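Local coordinates for putative O-GlcNAcase nagJ (Clostridium perfringens, PDB 6PV5), which probably hydrolyses N-acetylhexosamine linkages in glycans as a family 84 glycoside hydrolase, present here as the N-terminal portion of a longer protein, including its catalytic barrel, at residues K247-T252 against V258-A263; M399-N404 against R425-E430; S448-A453 against I472-G477; E236-P239 against D244-K247. All coordinates share one frame; numbering follows the deposited sequence.

Contact 1. Residues K247-T252 against V258-A263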
loop_
_atom_site.group_PDB
_atom_site.type_symbol
_atom_site.label_atom_id
_atom_site.label_comp_id
_atom_site.label_asym_id
_atom_site.label_seq_id
_atom_site.Cartn_x
_atom_site.Cartn_y
_atom_site.Cartn_z
ATOM N N LYS A 247 -6.406 -11.647 19.412
ATOM C CA LYS A 247 -7.564 -10.826 19.749
ATOM C C LYS A 247 -7.207 -9.349 19.655
ATOM O O LYS A 247 -8.004 -8.512 19.212
ATOM C CB LYS A 247 -8.070 -11.128 21.169
ATOM N N GLU A 248 -5.995 -9.035 20.111
ATOM C CA GLU A 248 -5.509 -7.670 20.057
ATOM C C GLU A 248 -5.452 -7.211 18.592
ATOM O O GLU A 248 -5.943 -6.132 18.256
ATOM C CB GLU A 248 -4.195 -7.582 20.833
ATOM C CG GLU A 248 -3.684 -6.164 20.973
ATOM C CD GLU A 248 -2.401 -6.007 21.770
ATOM O OE1 GLU A 248 -1.542 -6.929 21.720
ATOM O OE2 GLU A 248 -2.261 -4.953 22.440
ATOM N N LEU A 249 -4.918 -8.062 17.710
ATOM C CA LEU A 249 -4.929 -7.778 16.276
ATOM C C LEU A 249 -6.363 -7.522 15.807
ATOM O O LEU A 249 -6.652 -6.450 15.260
ATOM C CB LEU A 249 -4.290 -8.937 15.504
ATOM C CG LEU A 249 -2.764 -9.028 15.568
ATOM C CD1 LEU A 249 -2.246 -10.241 14.810
ATOM C CD2 LEU A 249 -2.111 -7.764 15.039
ATOM N N ILE A 250 -7.262 -8.483 16.092
ATOM C CA ILE A 250 -8.636 -8.414 15.601
ATOM C C ILE A 250 -9.328 -7.180 16.171
ATOM O O ILE A 250 -9.913 -6.387 15.424
ATOM C CB ILE A 250 -9.385 -9.734 15.872
ATOM C CG1 ILE A 250 -8.643 -10.909 15.233
ATOM C CG2 ILE A 250 -10.826 -9.660 15.391
ATOM C CD1 ILE A 250 -8.954 -12.264 15.855
ATOM N N LYS A 251 -9.169 -6.959 17.483
ATOM C CA LYS A 251 -9.792 -5.808 18.121
ATOM C C LYS A 251 -9.243 -4.510 17.528
ATOM O O LYS A 251 -10.005 -3.588 17.212
ATOM C CB LYS A 251 -9.696 -5.861 19.654
ATOM N N THR A 252 -7.917 -4.436 17.358
ATOM C CA THR A 252 -7.345 -3.213 16.807
ATOM C C THR A 252 -7.857 -2.996 15.385
ATOM O O THR A 252 -8.119 -1.862 14.982
ATOM C CB THR A 252 -5.811 -3.205 16.873
ATOM O OG1 THR A 252 -5.429 -3.454 18.224
ATOM C CG2 THR A 252 -5.182 -1.915 16.394
ATOM N N VAL A 258 -10.912 -1.926 9.772
ATOM C CA VAL A 258 -10.060 -2.741 8.931
ATOM C C VAL A 258 -10.503 -4.181 9.101
ATOM O O VAL A 258 -10.443 -4.704 10.205
ATOM C CB VAL A 258 -8.567 -2.585 9.299
ATOM C CG1 VAL A 258 -7.707 -3.600 8.576
ATOM C CG2 VAL A 258 -8.055 -1.171 9.068
ATOM N N ASP A 259 -10.925 -4.812 8.000
ATOM C CA ASP A 259 -11.260 -6.228 8.037
ATOM C C ASP A 259 -10.008 -7.053 8.280
ATOM O O ASP A 259 -9.081 -7.047 7.466
ATOM C CB ASP A 259 -11.918 -6.727 6.745
ATOM C CG ASP A 259 -13.303 -6.152 6.540
ATOM O OD1 ASP A 259 -14.043 -6.048 7.545
ATOM O OD2 ASP A 259 -13.631 -5.813 5.387
ATOM N N PHE A 260 -10.013 -7.776 9.404
ATOM C CA PHE A 260 -9.011 -8.785 9.640
ATOM C C PHE A 260 -9.423 -10.015 8.848
ATOM O O PHE A 260 -10.421 -10.661 9.176
ATOM C CB PHE A 260 -8.885 -9.108 11.133
ATOM C CG PHE A 260 -7.736 -10.023 11.458
ATOM C CD1 PHE A 260 -7.869 -11.393 11.377
ATOM C CD2 PHE A 260 -6.521 -9.509 11.874
ATOM C CE1 PHE A 260 -6.809 -12.228 11.691
ATOM C CE2 PHE A 260 -5.454 -10.339 12.173
ATOM C CZ PHE A 260 -5.603 -11.700 12.101
ATOM N N VAL A 261 -8.636 -10.326 7.814
ATOM C CA VAL A 261 -8.894 -11.482 6.967
ATOM C C VAL A 261 -7.934 -12.596 7.364
ATOM O O VAL A 261 -6.718 -12.439 7.263
ATOM C CB VAL A 261 -8.772 -11.123 5.469
ATOM C CG1 VAL A 261 -9.131 -12.302 4.582
ATOM C CG2 VAL A 261 -9.610 -9.904 5.107
ATOM N N PHE A 262 -8.473 -13.733 7.797
ATOM C CA PHE A 262 -7.609 -14.855 8.116
ATOM C C PHE A 262 -7.472 -15.773 6.909
ATOM O O PHE A 262 -8.473 -16.273 6.385
ATOM C CB PHE A 262 -8.135 -15.641 9.323
ATOM C CG PHE A 262 -7.140 -16.661 9.816
ATOM C CD1 PHE A 262 -6.260 -16.350 10.847
ATOM C CD2 PHE A 262 -7.028 -17.893 9.208
ATOM C CE1 PHE A 262 -5.318 -17.264 11.287
ATOM C CE2 PHE A 262 -6.097 -18.818 9.665
ATOM C CZ PHE A 262 -5.232 -18.498 10.694
ATOM N N ALA A 263 -6.216 -16.048 6.524
ATOM C CA ALA A 263 -5.923 -16.869 5.362
ATOM C C ALA A 263 -5.505 -18.264 5.803
ATOM O O ALA A 263 -4.687 -18.408 6.709
ATOM C CB ALA A 263 -4.852 -16.224 4.499
#
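The helical backbone at Ile-250 and the strand backbone at Phe-260 come within 6.0 Å of each other, CA to CA, where helix 243-255 lies against strand 259-264. A chi1 of -173° swings the Phe-260 ring away from its own backbone N and out to the helix. Ile-250 covers one face of the ring in a CH-pi contact: its CG1 sits 4.0 Å from the Phe-260 ring centroid and 12° off the normal, almost over the middle, and the two side chains run nearly perpendicular. Leu-249 approaches another part of the same ring, its CB 3.8 Å from Phe-260 CE2. The ring of Tyr-222, on the preceding barrel strand, also meets Phe-260, with the planes about 30° apart. Strands 219-222 and 259-264 with the helix between them form one beta-alpha-beta unit of the eight-stranded parallel barrel. Along the helix, Glu-248 O accepts both Thr-252 N and Thr-252 OG1, from opposite faces of its carbonyl plane; the hydroxyl stands 2.7 Å from Glu-248 O. The strand's backbone bonds to Tyr-220, Tyr-222 and Ser-298 in the barrel, whereas between helix and strand the meeting is apolar and rests on packing round the buried ring.

Contact 2. Residues M399-N404 against R425-E430. With EDO (1,2-ethanediol), chain D.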
loop_
_atom_site.group_PDB
_atom_site.type_symbol
_atom_site.label_atom_id
_atom_site.label_comp_id
_atom_site.label_asym_id
_atom_site.label_seq_id
_atom_site.Cartn_x
_atom_site.Cartn_y
_atom_site.Cartn_z
ATOM N N MET A 399 -12.080 -9.083 -10.719
ATOM C CA MET A 399 -10.977 -9.771 -10.065
ATOM C C MET A 399 -10.469 -8.906 -8.907
ATOM O O MET A 399 -10.828 -7.732 -8.813
ATOM C CB MET A 399 -9.866 -9.997 -11.095
ATOM C CG MET A 399 -10.301 -10.944 -12.211
ATOM S SD MET A 399 -10.826 -12.588 -11.646
ATOM C CE MET A 399 -9.295 -13.353 -11.111
ATOM N N MET A 400 -9.618 -9.482 -8.050
ATOM C CA MET A 400 -8.869 -8.699 -7.069
ATOM C C MET A 400 -7.369 -8.740 -7.401
ATOM O O MET A 400 -6.816 -9.799 -7.657
ATOM C CB MET A 400 -9.118 -9.257 -5.661
ATOM C CG MET A 400 -10.573 -9.104 -5.255
ATOM S SD MET A 400 -10.887 -8.889 -3.484
ATOM C CE MET A 400 -12.451 -8.010 -3.542
ATOM N N LEU A 401 -6.710 -7.581 -7.426
ATOM C CA LEU A 401 -5.312 -7.565 -7.832
ATOM C C LEU A 401 -4.396 -7.688 -6.606
ATOM O O LEU A 401 -4.407 -6.828 -5.733
ATOM C CB LEU A 401 -5.035 -6.291 -8.633
ATOM C CG LEU A 401 -3.567 -6.075 -9.036
ATOM C CD1 LEU A 401 -3.027 -7.195 -9.944
ATOM C CD2 LEU A 401 -3.382 -4.710 -9.692
ATOM N N TRP A 402 -3.647 -8.790 -6.533
ATOM C CA TRP A 402 -2.596 -8.957 -5.555
ATOM C C TRP A 402 -1.330 -8.325 -6.144
ATOM O O TRP A 402 -0.754 -8.824 -7.109
ATOM C CB TRP A 402 -2.431 -10.448 -5.277
ATOM C CG TRP A 402 -1.269 -10.813 -4.406
ATOM C CD1 TRP A 402 0.042 -10.472 -4.590
ATOM C CD2 TRP A 402 -1.302 -11.655 -3.239
ATOM N NE1 TRP A 402 0.823 -11.028 -3.613
ATOM C CE2 TRP A 402 0.031 -11.763 -2.771
ATOM C CE3 TRP A 402 -2.323 -12.319 -2.544
ATOM C CZ2 TRP A 402 0.371 -12.508 -1.640
ATOM C CZ3 TRP A 402 -1.979 -13.075 -1.441
ATOM C CH2 TRP A 402 -0.654 -13.169 -1.001
ATOM N N TRP A 403 -0.964 -7.161 -5.617
ATOM C CA TRP A 403 0.086 -6.381 -6.255
ATOM C C TRP A 403 1.416 -6.579 -5.535
ATOM O O TRP A 403 1.563 -6.171 -4.380
ATOM C CB TRP A 403 -0.317 -4.913 -6.331
ATOM C CG TRP A 403 0.675 -4.133 -7.125
ATOM C CD1 TRP A 403 1.397 -3.055 -6.699
ATOM C CD2 TRP A 403 1.105 -4.414 -8.467
ATOM N NE1 TRP A 403 2.218 -2.626 -7.703
ATOM C CE2 TRP A 403 2.084 -3.454 -8.787
ATOM C CE3 TRP A 403 0.773 -5.394 -9.412
ATOM C CZ2 TRP A 403 2.734 -3.436 -10.020
ATOM C CZ3 TRP A 403 1.400 -5.365 -10.640
ATOM C CH2 TRP A 403 2.379 -4.410 -10.924
ATOM N N ASN A 404 2.366 -7.192 -6.241
ATOM C CA ASN A 404 3.641 -7.595 -5.659
ATOM C C ASN A 404 4.651 -6.438 -5.681
ATOM O O ASN A 404 5.705 -6.506 -6.319
ATOM C CB ASN A 404 4.196 -8.845 -6.349
ATOM C CG ASN A 404 3.644 -10.116 -5.736
ATOM O OD1 ASN A 404 3.505 -10.201 -4.518
ATOM N ND2 ASN A 404 3.294 -11.086 -6.562
ATOM N N ARG A 425 -5.401 3.492 -14.700
ATOM C CA ARG A 425 -6.298 4.460 -14.081
ATOM C C ARG A 425 -7.739 3.942 -14.016
ATOM O O ARG A 425 -8.469 4.298 -13.097
ATOM C CB ARG A 425 -6.226 5.772 -14.866
ATOM C CG ARG A 425 -7.168 6.866 -14.386
ATOM C CD ARG A 425 -6.988 8.181 -15.138
ATOM N NE ARG A 425 -5.595 8.478 -15.468
ATOM C CZ ARG A 425 -4.690 9.021 -14.649
ATOM N NH1 ARG A 425 -5.007 9.361 -13.409
ATOM N NH2 ARG A 425 -3.465 9.238 -15.090
ATOM N N ASN A 426 -8.133 3.071 -14.954
ATOM C CA ASN A 426 -9.509 2.592 -15.013
ATOM C C ASN A 426 -9.587 1.086 -14.768
ATOM O O ASN A 426 -10.507 0.430 -15.264
ATOM C CB ASN A 426 -10.161 2.931 -16.362
ATOM C CG ASN A 426 -10.264 4.426 -16.565
ATOM O OD1 ASN A 426 -9.660 4.971 -17.484
ATOM N ND2 ASN A 426 -10.968 5.100 -15.671
ATOM N N LEU A 427 -8.623 0.552 -14.001
ATOM C CA LEU A 427 -8.601 -0.844 -13.584
ATOM C C LEU A 427 -9.887 -1.215 -12.859
ATOM O O LEU A 427 -10.293 -2.380 -12.896
ATOM C CB LEU A 427 -7.428 -1.057 -12.627
ATOM C CG LEU A 427 -6.721 -2.399 -12.744
ATOM C CD1 LEU A 427 -6.048 -2.508 -14.097
ATOM C CD2 LEU A 427 -5.699 -2.567 -11.626
ATOM N N ASP A 428 -10.472 -0.231 -12.157
ATOM C CA ASP A 428 -11.671 -0.426 -11.353
ATOM C C ASP A 428 -12.847 -0.954 -12.191
ATOM O O ASP A 428 -13.779 -1.543 -11.643
ATOM C CB ASP A 428 -11.998 0.805 -10.502
ATOM C CG ASP A 428 -12.318 2.060 -11.297
ATOM O OD1 ASP A 428 -11.988 2.109 -12.492
ATOM O OD2 ASP A 428 -12.890 2.990 -10.710
ATOM N N GLU A 429 -12.788 -0.799 -13.519
ATOM C CA GLU A 429 -13.836 -1.325 -14.390
ATOM C C GLU A 429 -13.869 -2.851 -14.345
ATOM O O GLU A 429 -14.924 -3.437 -14.554
ATOM C CB GLU A 429 -13.614 -0.875 -15.834
ATOM C CG GLU A 429 -13.790 0.617 -16.032
ATOM C CD GLU A 429 -13.701 1.072 -17.486
ATOM O OE1 GLU A 429 -13.811 0.211 -18.387
ATOM O OE2 GLU A 429 -13.514 2.298 -17.730
ATOM N N GLU A 430 -12.714 -3.494 -14.094
ATOM C CA GLU A 430 -12.623 -4.949 -14.163
ATOM C C GLU A 430 -12.158 -5.556 -12.835
ATOM O O GLU A 430 -12.081 -6.781 -12.686
ATOM C CB GLU A 430 -11.692 -5.369 -15.307
ATOM C CG GLU A 430 -12.190 -5.001 -16.697
ATOM C CD GLU A 430 -13.584 -5.508 -17.065
ATOM O OE1 GLU A 430 -13.946 -6.633 -16.645
ATOM O OE2 GLU A 430 -14.318 -4.766 -17.761
HETATM C C1 EDO D . -17.459 -9.399 -15.506
HETATM O O1 EDO D . -17.091 -9.782 -16.825
HETATM C C2 EDO D . -16.544 -8.426 -14.852
HETATM O O2 EDO D . -16.508 -7.126 -15.435
#
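The carbonyl of Glu-430 receives the backbone N-H of Met-399 within its own plane, at 3.0 Å from Met-399 N to Glu-430 O and with an N-H...O angle of 156°. The indole of Trp-402 is held at its edge: Asn-404 OD1 lies 2.9 Å from Trp-402 NE1 and practically in the ring plane, although the nitrogen stands well above the plane of the amide carbonyl. Asn-437 ND2 also donates to Asn-404 OD1, and Asn-404 ND2 reaches Val-377 O, so the amide is fixed at both ends. The carboxylate of Glu-430 is reached through OE1, which accepts from O2 of a 1,2-ethanediol, probably left by the crystallisation liquor, at 2.9 Å from Glu-430 OE1, and is bonded by Ser-392 OG; Lys-389 forms a long, weak ion pair with OE2. Strands 399-403 and 431-436 are the seventh and eighth of the parallel barrel, and the connection between these two strands has no alpha helix. Its last part makes a 3-10 turn at 427-429, with Glu-430 N 2.9 Å from Leu-427 O. That turn presents Leu-427 to the strand: its CD2 touches Leu-401 CD2 at 3.7 Å, methyl to methyl, the side chains at about a right angle. Leu-401 reaches across on an extended first torsion (chi1 175°), while Leu-427 has a chi1 of -144°, well away from a staggered position. Val-431 and Phe-434 of the eighth strand touch Leu-401 as well.

Contact 3. Residues S448-A453 against I472-G477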
loop_
_atom_site.group_PDB
_atom_site.type_symbol
_atom_site.label_atom_id
_atom_site.label_comp_id
_atom_site.label_asym_id
_atom_site.label_seq_id
_atom_site.Cartn_x
_atom_site.Cartn_y
_atom_site.Cartn_z
ATOM N N SER A 448 5.439 3.245 -0.085
ATOM C CA SER A 448 4.779 2.609 -1.210
ATOM C C SER A 448 3.338 2.260 -0.846
ATOM O O SER A 448 2.430 2.547 -1.614
ATOM C CB SER A 448 5.551 1.403 -1.697
ATOM O OG SER A 448 6.904 1.765 -1.967
ATOM N N THR A 449 3.141 1.646 0.335
ATOM C CA THR A 449 1.828 1.246 0.814
ATOM C C THR A 449 0.841 2.422 0.825
ATOM O O THR A 449 -0.331 2.247 0.486
ATOM C CB THR A 449 1.897 0.540 2.170
ATOM O OG1 THR A 449 2.826 -0.534 2.050
ATOM C CG2 THR A 449 0.568 -0.066 2.560
ATOM N N LEU A 450 1.300 3.609 1.222
ATOM C CA LEU A 450 0.410 4.755 1.285
ATOM C C LEU A 450 0.013 5.205 -0.121
ATOM O O LEU A 450 -1.107 5.682 -0.305
ATOM C CB LEU A 450 1.080 5.911 2.032
ATOM C CG LEU A 450 1.188 5.747 3.546
ATOM C CD1 LEU A 450 2.111 6.813 4.115
ATOM C CD2 LEU A 450 -0.192 5.836 4.195
ATOM N N THR A 451 0.935 5.107 -1.095
ATOM C CA THR A 451 0.566 5.456 -2.462
ATOM C C THR A 451 -0.479 4.445 -2.929
ATOM O O THR A 451 -1.377 4.800 -3.691
ATOM C CB THR A 451 1.762 5.610 -3.421
ATOM O OG1 THR A 451 2.403 4.344 -3.588
ATOM C CG2 THR A 451 2.787 6.635 -2.974
ATOM N N GLY A 452 -0.344 3.206 -2.442
ATOM C CA GLY A 452 -1.316 2.153 -2.682
ATOM C C GLY A 452 -2.694 2.491 -2.097
ATOM O O GLY A 452 -3.719 2.174 -2.701
ATOM N N ALA A 453 -2.709 3.125 -0.913
ATOM C CA ALA A 453 -3.947 3.577 -0.280
ATOM C C ALA A 453 -4.627 4.629 -1.153
ATOM O O ALA A 453 -5.851 4.655 -1.253
ATOM C CB ALA A 453 -3.678 4.138 1.098
ATOM N N ILE A 472 5.791 10.526 1.088
ATOM C CA ILE A 472 7.108 10.821 1.652
ATOM C C ILE A 472 6.965 11.886 2.734
ATOM O O ILE A 472 7.580 11.783 3.787
ATOM C CB ILE A 472 8.093 11.253 0.552
ATOM C CG1 ILE A 472 8.507 10.056 -0.303
ATOM C CG2 ILE A 472 9.303 11.960 1.163
ATOM C CD1 ILE A 472 9.271 10.428 -1.556
ATOM N N GLU A 473 6.115 12.889 2.493
ATOM C CA GLU A 473 5.903 13.933 3.489
ATOM C C GLU A 473 5.301 13.332 4.756
ATOM O O GLU A 473 5.685 13.695 5.867
ATOM C CB GLU A 473 4.977 15.012 2.933
ATOM C CG GLU A 473 4.676 16.126 3.913
ATOM C CD GLU A 473 3.991 17.337 3.289
ATOM O OE1 GLU A 473 2.911 17.173 2.656
ATOM O OE2 GLU A 473 4.540 18.450 3.427
ATOM N N ILE A 474 4.342 12.413 4.585
ATOM C CA ILE A 474 3.693 11.788 5.727
ATOM C C ILE A 474 4.739 11.018 6.539
ATOM O O ILE A 474 4.681 11.005 7.753
ATOM C CB ILE A 474 2.544 10.874 5.251
ATOM C CG1 ILE A 474 1.341 11.698 4.773
ATOM C CG2 ILE A 474 2.160 9.832 6.315
ATOM C CD1 ILE A 474 0.335 10.906 3.947
ATOM N N ILE A 475 5.678 10.345 5.864
ATOM C CA ILE A 475 6.558 9.387 6.518
ATOM C C ILE A 475 7.837 10.075 7.015
ATOM O O ILE A 475 8.325 9.733 8.104
ATOM C CB ILE A 475 6.807 8.163 5.605
ATOM C CG1 ILE A 475 5.516 7.372 5.369
ATOM C CG2 ILE A 475 7.912 7.250 6.124
ATOM C CD1 ILE A 475 4.903 6.812 6.638
ATOM N N ALA A 476 8.335 11.080 6.273
ATOM C CA ALA A 476 9.649 11.659 6.555
ATOM C C ALA A 476 9.547 13.059 7.170
ATOM O O ALA A 476 10.557 13.622 7.610
ATOM C CB ALA A 476 10.487 11.683 5.294
ATOM N N GLY A 477 8.355 13.665 7.115
ATOM C CA GLY A 477 8.108 14.934 7.782
ATOM C C GLY A 477 8.974 16.064 7.226
ATOM O O GLY A 477 9.002 16.315 6.025
#
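Leu-450 reaches from helix 446-457 to helix 464-476 with a single methyl, CD1, which meets two neighbouring isoleucines. Both helices follow the eighth strand of the barrel and pack as consecutive helices joined by a short loop; at Leu-450 and Ile-474 their CA atoms are 8.9 Å apart. The Leu-450 CD1 methyl stands 3.7 Å from Ile-474 CG2, the short branch of that side chain. It lies equally close, at 3.7 Å, to Ile-475 CG1, with Ile-475 CD1 only slightly farther off. At Ile-474 a chi1 of -73° sets CG1 opposite the carbonyl carbon and leaves the CG2 methyl opposite the backbone N, the branch that meets Leu-450. Around this trio, Tyr-215 touches both Leu-450 and Ile-474, Ala-471 lies against Leu-450 from one turn earlier in the second helix, and Ile-475 rests on Lys-446 and Ile-447 of the first. Next to Leu-450, Thr-451 packs on Ser-467 and Ala-471, and its hydroxyl is bonded to Ile-420 N as well as to its own helix. Ser-448 O takes two donors: Gly-452 N at 3.0 Å, and Thr-451 OG1 at 2.7 Å, tilted 15° from the carbonyl plane.

Contact 4. Residues E236-P239 against D244-K247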
loop_
_atom_site.group_PDB
_atom_site.type_symbol
_atom_site.label_atom_id
_atom_site.label_comp_id
_atom_site.label_asym_id
_atom_site.label_seq_id
_atom_site.Cartn_x
_atom_site.Cartn_y
_atom_site.Cartn_z
ATOM N N GLU A 236 -5.345 -27.308 13.136
ATOM C CA GLU A 236 -5.246 -27.130 14.577
ATOM C C GLU A 236 -5.675 -25.722 14.979
ATOM O O GLU A 236 -5.281 -24.737 14.362
ATOM C CB GLU A 236 -3.839 -27.460 15.078
ATOM C CG GLU A 236 -3.320 -28.807 14.602
ATOM C CD GLU A 236 -1.951 -29.208 15.145
ATOM O OE1 GLU A 236 -1.515 -28.625 16.183
ATOM O OE2 GLU A 236 -1.309 -30.097 14.528
ATOM N N PRO A 237 -6.508 -25.579 16.032
ATOM C CA PRO A 237 -6.883 -24.255 16.537
ATOM C C PRO A 237 -5.673 -23.542 17.139
ATOM O O PRO A 237 -4.649 -24.179 17.393
ATOM C CB PRO A 237 -7.931 -24.583 17.614
ATOM C CG PRO A 237 -7.610 -25.999 18.040
ATOM C CD PRO A 237 -7.150 -26.678 16.768
ATOM N N TYR A 238 -5.787 -22.224 17.357
ATOM C CA TYR A 238 -4.690 -21.502 17.986
ATOM C C TYR A 238 -4.554 -21.910 19.452
ATOM O O TYR A 238 -5.525 -21.840 20.208
ATOM C CB TYR A 238 -4.814 -19.983 17.831
ATOM C CG TYR A 238 -4.201 -19.454 16.557
ATOM C CD1 TYR A 238 -2.823 -19.402 16.377
ATOM C CD2 TYR A 238 -5.008 -19.037 15.509
ATOM C CE1 TYR A 238 -2.267 -18.930 15.197
ATOM C CE2 TYR A 238 -4.469 -18.557 14.328
ATOM C CZ TYR A 238 -3.096 -18.509 14.169
ATOM O OH TYR A 238 -2.599 -18.045 12.988
ATOM N N PRO A 239 -3.342 -22.342 19.880
ATOM C CA PRO A 239 -3.059 -22.643 21.288
ATOM C C PRO A 239 -3.497 -21.532 22.239
ATOM O O PRO A 239 -3.848 -20.435 21.809
ATOM C CB PRO A 239 -1.526 -22.740 21.319
ATOM C CG PRO A 239 -1.150 -23.210 19.928
ATOM C CD PRO A 239 -2.178 -22.583 19.010
ATOM N N ASP A 244 -4.471 -14.108 23.112
ATOM C CA ASP A 244 -4.446 -12.694 23.456
ATOM C C ASP A 244 -3.745 -11.908 22.347
ATOM O O ASP A 244 -4.048 -10.742 22.111
ATOM C CB ASP A 244 -3.727 -12.470 24.787
ATOM C CG ASP A 244 -4.577 -12.763 26.012
ATOM O OD1 ASP A 244 -5.770 -13.100 25.840
ATOM O OD2 ASP A 244 -4.038 -12.636 27.133
ATOM N N ARG A 245 -2.792 -12.570 21.689
ATOM C CA ARG A 245 -2.041 -11.985 20.588
ATOM C C ARG A 245 -3.002 -11.694 19.432
ATOM O O ARG A 245 -3.049 -10.581 18.907
ATOM C CB ARG A 245 -0.895 -12.932 20.214
ATOM C CG ARG A 245 -0.089 -12.506 18.999
ATOM C CD ARG A 245 1.054 -13.449 18.697
ATOM N NE ARG A 245 0.760 -14.668 17.949
ATOM C CZ ARG A 245 0.314 -14.717 16.691
ATOM N NH1 ARG A 245 0.042 -13.602 16.027
ATOM N NH2 ARG A 245 0.114 -15.891 16.110
ATOM N N MET A 246 -3.818 -12.696 19.089
ATOM C CA MET A 246 -4.699 -12.624 17.934
ATOM C C MET A 246 -5.857 -11.655 18.182
ATOM O O MET A 246 -6.194 -10.865 17.295
ATOM C CB MET A 246 -5.196 -14.026 17.569
ATOM C CG MET A 246 -4.100 -14.941 17.004
ATOM S SD MET A 246 -3.416 -14.411 15.369
ATOM C CE MET A 246 -4.945 -13.953 14.553
ATOM N N LYS A 247 -6.406 -11.647 19.412
ATOM C CA LYS A 247 -7.564 -10.826 19.749
ATOM C C LYS A 247 -7.207 -9.349 19.655
ATOM O O LYS A 247 -8.004 -8.512 19.212
ATOM C CB LYS A 247 -8.070 -11.128 21.169
#
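A methionine sulfur hangs above the ring of Tyr-238: Met-246 SD is 4.6 Å from the ring centroid and 22° off its normal, a Met-aromatic contact displaced toward the rim. Tyr-238 belongs to the long loop between strand 219-222 and helix 243-255 of the beta-alpha barrel, and Met-246 lies in the first turns of that helix, so the loop is folded back on the helix it leads into. The side chain of Met-246 is bent at every torsion in the same sense (chi1 -69°), and this compact coil brings the sulfur back over the ring, with SD 4.3 Å from Tyr-238 CZ. Arg-245 comes from the same side of the ring, but out beyond CE1. Its chain runs extended as far as CD and then turns at chi3, which carries NH2 to 4.0 Å from Tyr-238 CE1. The guanidinium and the ring are nearly perpendicular, 84° apart, so the group is not laid flat on the aromatic surface. The polar ends of the two side chains have partners outside the segments: Tyr-238 OH is hydrogen-bonded to Asp-227, Arg-245 NH1 to the hydroxyl of Tyr-222, and the ion pair of Arg-245 NH2 with Asp-227 is long and weak. On the backbone side, Arg-245 O accepts a hydrogen bond from Gln-202 NE2. Helix 274-294 packs against this contact, with Met-294 touching both Tyr-238 and Met-246 and Leu-291 touching Tyr-238. Met-246 CG also lies over one face of the Arg-245 guanidinium, toward its rim.

How the contacts relate
Along the chain contact 4 comes first, folding the loop after the second barrel strand back onto helix 243-255. Contact 1 begins on Lys-247, where contact 4 ends, and closes the short connection from that helix to the third strand. The two also touch in space, Phe-260 CZ lying 3.4 Å from Met-246 CE. Contact 2 follows much later, closing the connection, without an alpha helix, between the seventh and eighth strands; it shares the barrel sheet with contact 1, their centres about 24 Å apart. Contact 3 comes last and joins the two helices after the eighth strand. Contacts 4 and 1 abut at Lys-247 and the others follow in series; none encloses or crosses another, and all lie within the family's catalytic region.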